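Local coordinates for hemerythrin HHE cation binding domain protein (Mycobacterium kansasii, PDB 6TYJ) that binds zinc and iron ions within a hemerythrin-like bundle of helices, its physiological role being unsettled, at residues K17-H20 with V21-G25; D116-R120 with D121-A125. All coordinates share one frame; numbering follows the deposited sequence.

From the N terminus, helix 12-32 comes first, and contact 1 (17-20 with 21-25) spans two successive turns of it without enclosing any loop. Helices 38-65 and 70-91 follow before helix 100-121, whose last turn and the coil after it form contact 2 (116-120 with 121-125), where the chain leaves the helix. The two contacts neither nest nor cross: the first closes before the second opens. They nonetheless meet in space, their centres about 14 Å apart: H20 and E118 bind the same zinc ion, H20 and E119 are probably hydrogen-bonded, and K17 packs on I123, joining helix 12-32 to both the end of helix 100-121 and the following coil.

Contact 1 of 2, residues K17-H20 with V21-G25; sequences KEHH and VVIKG. With ZN (zinc ion), chain B.
I23 lays its CD1 methyl over one face of the H19 imidazole, a CH-pi contact of 4.2 Å from CD1 to the centroid of the H19 ring, displaced toward the rim. The ring reaches this place because CG of H19 lies anti to its own backbone nitrogen (chi1 -157°), whereas CG1 of I23 stands beside the nitrogen and passes 3.4 Å from O of H19. V22 approaches the same ring obliquely, its CB 4.1 Å from CD2 of H19. Both ring nitrogens of H19 are hydrogen-bonded to residues of helix 38-65: NE2 to OE1 of E50, and ND1 to ND1 of H54. Since H54 is itself a zinc ligand, H19 is a second-shell residue, and its bond to H54 is consistent with a part in orienting that zinc-bound ring.

In H20, CG is instead anti to the carbonyl carbon (chi1 -74°), and from this position on the helix NE2 reaches the zinc ion, which it binds at 2.1 Å. ND1 of H20 is held by the carboxylate of E119; a metal bond on one nitrogen and a hydrogen bond on the other probably hold the ring's orientation. H54, E58, H114 and E118 complete the five-residue site of this hemerythrin-type domain.

The i to i+4 backbone hydrogen bonds of the helix include V21 N to K17 O at 3.1 Å and K24 N to H20 O at 2.9 Å. V21, on the exposed side, brings CG2 within 3.4 Å of K17 O. The buried side of helix 12-32 lies between two neighbours: H20 packs on A115 and I23 on L111 of helix 100-121, while H19 meets I53 and I23 meets L47 of helix 38-65.

Contact 2 of 2, residues D116-R120 with D121-A125; sequences DEEER and DMIPA. With ZN (zinc ion), chain B.
D121 joins the side chains of E117 and R120 at the end of helix 100-121. Its CB rests 3.5 Å from E117 O, the carbonyl that also accepts the D121 backbone N-H. CG, beside the backbone nitrogen (chi1 -71°), lies near OE2 of E117. OD1 forms a salt bridge with R120, 3.0 Å from NE, but the hydrogen bond within it is weak and the guanidinium is turned 79° from the carboxylate plane. OD2 comes 2.7 Å from OE2 of E117, a separation suggesting that one of the two acids holds a proton; the same OD2 lies 3.4 Å from NH2 of R120. The side chains of E117 and D121 cross at about a right angle, and a bend at chi2 of E117 brings its acid to this meeting.

O of E118 accepts M122 N at 2.8 Å and, weakly, I123 N and D121 N, and M122 is the first residue to leave helical backbone angles. One turn earlier stands H114, so H114 and E118 form the HxxxE pattern of the hemerythrin family, two ligands of one zinc ion from successive turns.

The E118 chain is extended beyond CG, with CG anti to the backbone nitrogen, and it delivers OE2 to the zinc at 2.2 Å. I123 flanks this ligand: its CD1 sits 3.8 Å from CG of E118 and 3.7 Å from OE1. M122 CB touches the same CG from the coil. Beyond, M122 packs on L72 and I73 of helix 70-91, and its carbonyl accepts the hydroxyl of Y62. I123 leans on Y13 and L16 of helix 12-32 before the cis peptide that leads into P124.

Contact 1 of 2, residues K17-H20 with V21-G25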
loop_
_atom_site.group_PDB
_atom_site.type_symbol
_atom_site.label_atom_id
_atom_site.label_comp_id
_atom_site.label_asym_id
_atom_site.label_seq_id
_atom_site.Cartn_x
_atom_site.Cartn_y
_atom_site.Cartn_z
ATOM N N LYS A 17 -5.690 -3.766 8.238
ATOM C CA LYS A 17 -6.934 -3.030 8.049
ATOM C C LYS A 17 -6.766 -1.580 8.464
ATOM O O LYS A 17 -7.260 -0.663 7.779
ATOM C CB LYS A 17 -8.074 -3.714 8.814
ATOM C CG LYS A 17 -8.467 -5.040 8.179
ATOM C CD LYS A 17 -9.459 -5.845 9.021
ATOM C CE LYS A 17 -10.863 -5.378 8.793
ATOM N NZ LYS A 17 -11.786 -5.995 9.793
ATOM N N GLU A 18 -6.083 -1.336 9.583
ATOM C CA GLU A 18 -5.889 0.053 9.992
ATOM C C GLU A 18 -5.045 0.803 8.972
ATOM O O GLU A 18 -5.269 1.993 8.722
ATOM C CB GLU A 18 -5.248 0.113 11.378
ATOM C CG GLU A 18 -6.194 -0.301 12.489
ATOM C CD GLU A 18 -5.523 -0.374 13.843
ATOM O OE1 GLU A 18 -4.534 0.359 14.062
ATOM O OE2 GLU A 18 -5.986 -1.172 14.690
ATOM N N HIS A 19 -4.077 0.126 8.356
ATOM C CA HIS A 19 -3.260 0.833 7.378
ATOM C C HIS A 19 -4.012 1.064 6.070
ATOM O O HIS A 19 -3.794 2.093 5.410
ATOM C CB HIS A 19 -1.951 0.080 7.134
ATOM C CG HIS A 19 -0.875 0.975 6.596
ATOM N ND1 HIS A 19 -0.007 0.595 5.593
ATOM C CD2 HIS A 19 -0.542 2.249 6.922
ATOM C CE1 HIS A 19 0.817 1.589 5.329
ATOM N NE2 HIS A 19 0.517 2.606 6.119
ATOM N N HIS A 20 -4.922 0.150 5.697
ATOM C CA HIS A 20 -5.787 0.405 4.541
ATOM C C HIS A 20 -6.625 1.663 4.758
ATOM O O HIS A 20 -6.832 2.437 3.817
ATOM C CB HIS A 20 -6.718 -0.784 4.256
ATOM C CG HIS A 20 -6.041 -1.979 3.640
ATOM N ND1 HIS A 20 -6.589 -3.245 3.705
ATOM C CD2 HIS A 20 -4.895 -2.100 2.930
ATOM C CE1 HIS A 20 -5.781 -4.105 3.104
ATOM N NE2 HIS A 20 -4.766 -3.432 2.594
ATOM N N VAL A 21 -7.115 1.876 5.992
ATOM C CA VAL A 21 -7.881 3.082 6.316
ATOM C C VAL A 21 -7.034 4.328 6.118
ATOM O O VAL A 21 -7.507 5.344 5.577
ATOM C CB VAL A 21 -8.421 3.007 7.757
ATOM C CG1 VAL A 21 -8.924 4.366 8.200
ATOM C CG2 VAL A 21 -9.506 1.947 7.864
ATOM N N VAL A 22 -5.779 4.277 6.568
ATOM C CA VAL A 22 -4.839 5.380 6.377
ATOM C C VAL A 22 -4.675 5.685 4.897
ATOM O O VAL A 22 -4.729 6.845 4.473
ATOM C CB VAL A 22 -3.476 5.046 7.015
ATOM C CG1 VAL A 22 -2.379 5.971 6.451
ATOM C CG2 VAL A 22 -3.549 5.160 8.528
ATOM N N ILE A 23 -4.433 4.648 4.102
ATOM C CA ILE A 23 -4.173 4.826 2.677
ATOM C C ILE A 23 -5.405 5.391 1.983
ATOM O O ILE A 23 -5.309 6.331 1.177
ATOM C CB ILE A 23 -3.724 3.490 2.064
ATOM C CG1 ILE A 23 -2.285 3.204 2.523
ATOM C CG2 ILE A 23 -3.857 3.536 0.518
ATOM C CD1 ILE A 23 -1.877 1.753 2.310
ATOM N N LYS A 24 -6.579 4.840 2.292
ATOM C CA LYS A 24 -7.815 5.364 1.722
ATOM C C LYS A 24 -8.024 6.806 2.143
ATOM O O LYS A 24 -8.482 7.641 1.338
ATOM C CB LYS A 24 -8.992 4.482 2.152
ATOM C CG LYS A 24 -10.334 4.923 1.586
ATOM C CD LYS A 24 -11.480 4.064 2.109
ATOM C CE LYS A 24 -12.821 4.628 1.654
ATOM N NZ LYS A 24 -13.963 3.967 2.349
ATOM N N GLY A 25 -7.664 7.133 3.387
ATOM C CA GLY A 25 -7.836 8.500 3.856
ATOM C C GLY A 25 -6.952 9.477 3.107
ATOM O O GLY A 25 -7.398 10.575 2.740
HETATM ZN ZN ZN B . -3.054 -4.240 1.690
#

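Contact 2 of 2, residues D116-R120 with D121-A125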
loop_
_atom_site.group_PDB
_atom_site.type_symbol
_atom_site.label_atom_id
_atom_site.label_comp_id
_atom_site.label_asym_id
_atom_site.label_seq_id
_atom_site.Cartn_x
_atom_site.Cartn_y
_atom_site.Cartn_z
ATOM N N ASP A 116 -9.914 -3.852 -1.073
ATOM C CA ASP A 116 -11.171 -4.592 -1.097
ATOM C C ASP A 116 -10.943 -6.069 -1.409
ATOM O O ASP A 116 -11.538 -6.947 -0.770
ATOM C CB ASP A 116 -12.143 -3.983 -2.124
ATOM C CG ASP A 116 -12.625 -2.584 -1.744
ATOM O OD1 ASP A 116 -13.114 -1.859 -2.647
ATOM O OD2 ASP A 116 -12.513 -2.197 -0.559
ATOM N N GLU A 117 -10.110 -6.367 -2.415
ATOM C CA GLU A 117 -9.884 -7.765 -2.772
ATOM C C GLU A 117 -9.149 -8.495 -1.652
ATOM O O GLU A 117 -9.464 -9.647 -1.338
ATOM C CB GLU A 117 -9.091 -7.875 -4.081
ATOM C CG GLU A 117 -8.933 -9.330 -4.628
ATOM C CD GLU A 117 -7.660 -10.060 -4.151
ATOM O OE1 GLU A 117 -6.603 -9.411 -3.956
ATOM O OE2 GLU A 117 -7.718 -11.299 -3.981
ATOM N N GLU A 118 -8.185 -7.821 -1.029
ATOM C CA GLU A 118 -7.467 -8.429 0.082
ATOM C C GLU A 118 -8.383 -8.671 1.273
ATOM O O GLU A 118 -8.316 -9.725 1.916
ATOM C CB GLU A 118 -6.303 -7.522 0.473
ATOM C CG GLU A 118 -5.335 -8.170 1.453
ATOM C CD GLU A 118 -4.245 -7.219 1.868
ATOM O OE1 GLU A 118 -3.338 -7.681 2.618
ATOM O OE2 GLU A 118 -4.318 -6.035 1.441
ATOM N N GLU A 119 -9.241 -7.702 1.601
ATOM C CA GLU A 119 -10.111 -7.894 2.753
ATOM C C GLU A 119 -11.234 -8.892 2.483
ATOM O O GLU A 119 -11.843 -9.391 3.438
ATOM C CB GLU A 119 -10.656 -6.535 3.208
ATOM C CG GLU A 119 -9.555 -5.668 3.798
ATOM C CD GLU A 119 -10.015 -4.296 4.220
ATOM O OE1 GLU A 119 -11.229 -4.022 4.088
ATOM O OE2 GLU A 119 -9.174 -3.504 4.700
ATOM N N ARG A 120 -11.480 -9.237 1.218
ATOM C CA ARG A 120 -12.398 -10.321 0.883
ATOM C C ARG A 120 -11.749 -11.697 1.030
ATOM O O ARG A 120 -12.355 -12.626 1.582
ATOM C CB ARG A 120 -12.907 -10.144 -0.552
ATOM C CG ARG A 120 -13.753 -11.328 -1.036
ATOM C CD ARG A 120 -14.308 -11.148 -2.452
ATOM N NE ARG A 120 -13.372 -11.562 -3.499
ATOM C CZ ARG A 120 -12.884 -10.745 -4.431
ATOM N NH1 ARG A 120 -13.245 -9.466 -4.453
ATOM N NH2 ARG A 120 -12.043 -11.206 -5.349
ATOM N N ASP A 121 -10.529 -11.840 0.509
ATOM C CA ASP A 121 -9.894 -13.129 0.253
ATOM C C ASP A 121 -8.822 -13.500 1.262
ATOM O O ASP A 121 -8.584 -14.688 1.472
ATOM C CB ASP A 121 -9.223 -13.126 -1.128
ATOM C CG ASP A 121 -10.209 -13.127 -2.274
ATOM O OD1 ASP A 121 -11.416 -13.336 -2.038
ATOM O OD2 ASP A 121 -9.759 -12.920 -3.422
ATOM N N MET A 122 -8.143 -12.514 1.855
ATOM C CA MET A 122 -6.873 -12.776 2.535
ATOM C C MET A 122 -6.802 -12.251 3.963
ATOM O O MET A 122 -5.810 -12.540 4.650
ATOM C CB MET A 122 -5.697 -12.193 1.729
ATOM C CG MET A 122 -5.416 -12.927 0.418
ATOM S SD MET A 122 -4.699 -14.557 0.691
ATOM C CE MET A 122 -2.987 -14.082 0.823
ATOM N N ILE A 123 -7.816 -11.522 4.427
ATOM C CA ILE A 123 -7.929 -11.024 5.799
ATOM C C ILE A 123 -9.329 -11.342 6.312
ATOM O O ILE A 123 -10.299 -10.710 5.866
ATOM C CB ILE A 123 -7.669 -9.509 5.876
ATOM C CG1 ILE A 123 -6.281 -9.150 5.333
ATOM C CG2 ILE A 123 -7.871 -8.994 7.318
ATOM C CD1 ILE A 123 -6.069 -7.632 5.185
ATOM N N PRO A 124 -9.507 -12.303 7.245
ATOM C CA PRO A 124 -8.474 -13.153 7.860
ATOM C C PRO A 124 -7.902 -14.157 6.892
ATOM O O PRO A 124 -8.353 -14.249 5.759
ATOM C CB PRO A 124 -9.218 -13.883 8.986
ATOM C CG PRO A 124 -10.520 -13.202 9.123
ATOM C CD PRO A 124 -10.839 -12.580 7.798
ATOM N N ALA A 125 -6.908 -14.923 7.351
ATOM C CA ALA A 125 -6.222 -15.826 6.452
ATOM C C ALA A 125 -7.188 -16.845 5.855
ATOM O O ALA A 125 -8.167 -17.251 6.503
ATOM C CB ALA A 125 -5.096 -16.555 7.171
HETATM ZN ZN ZN B . -3.054 -4.240 1.690
#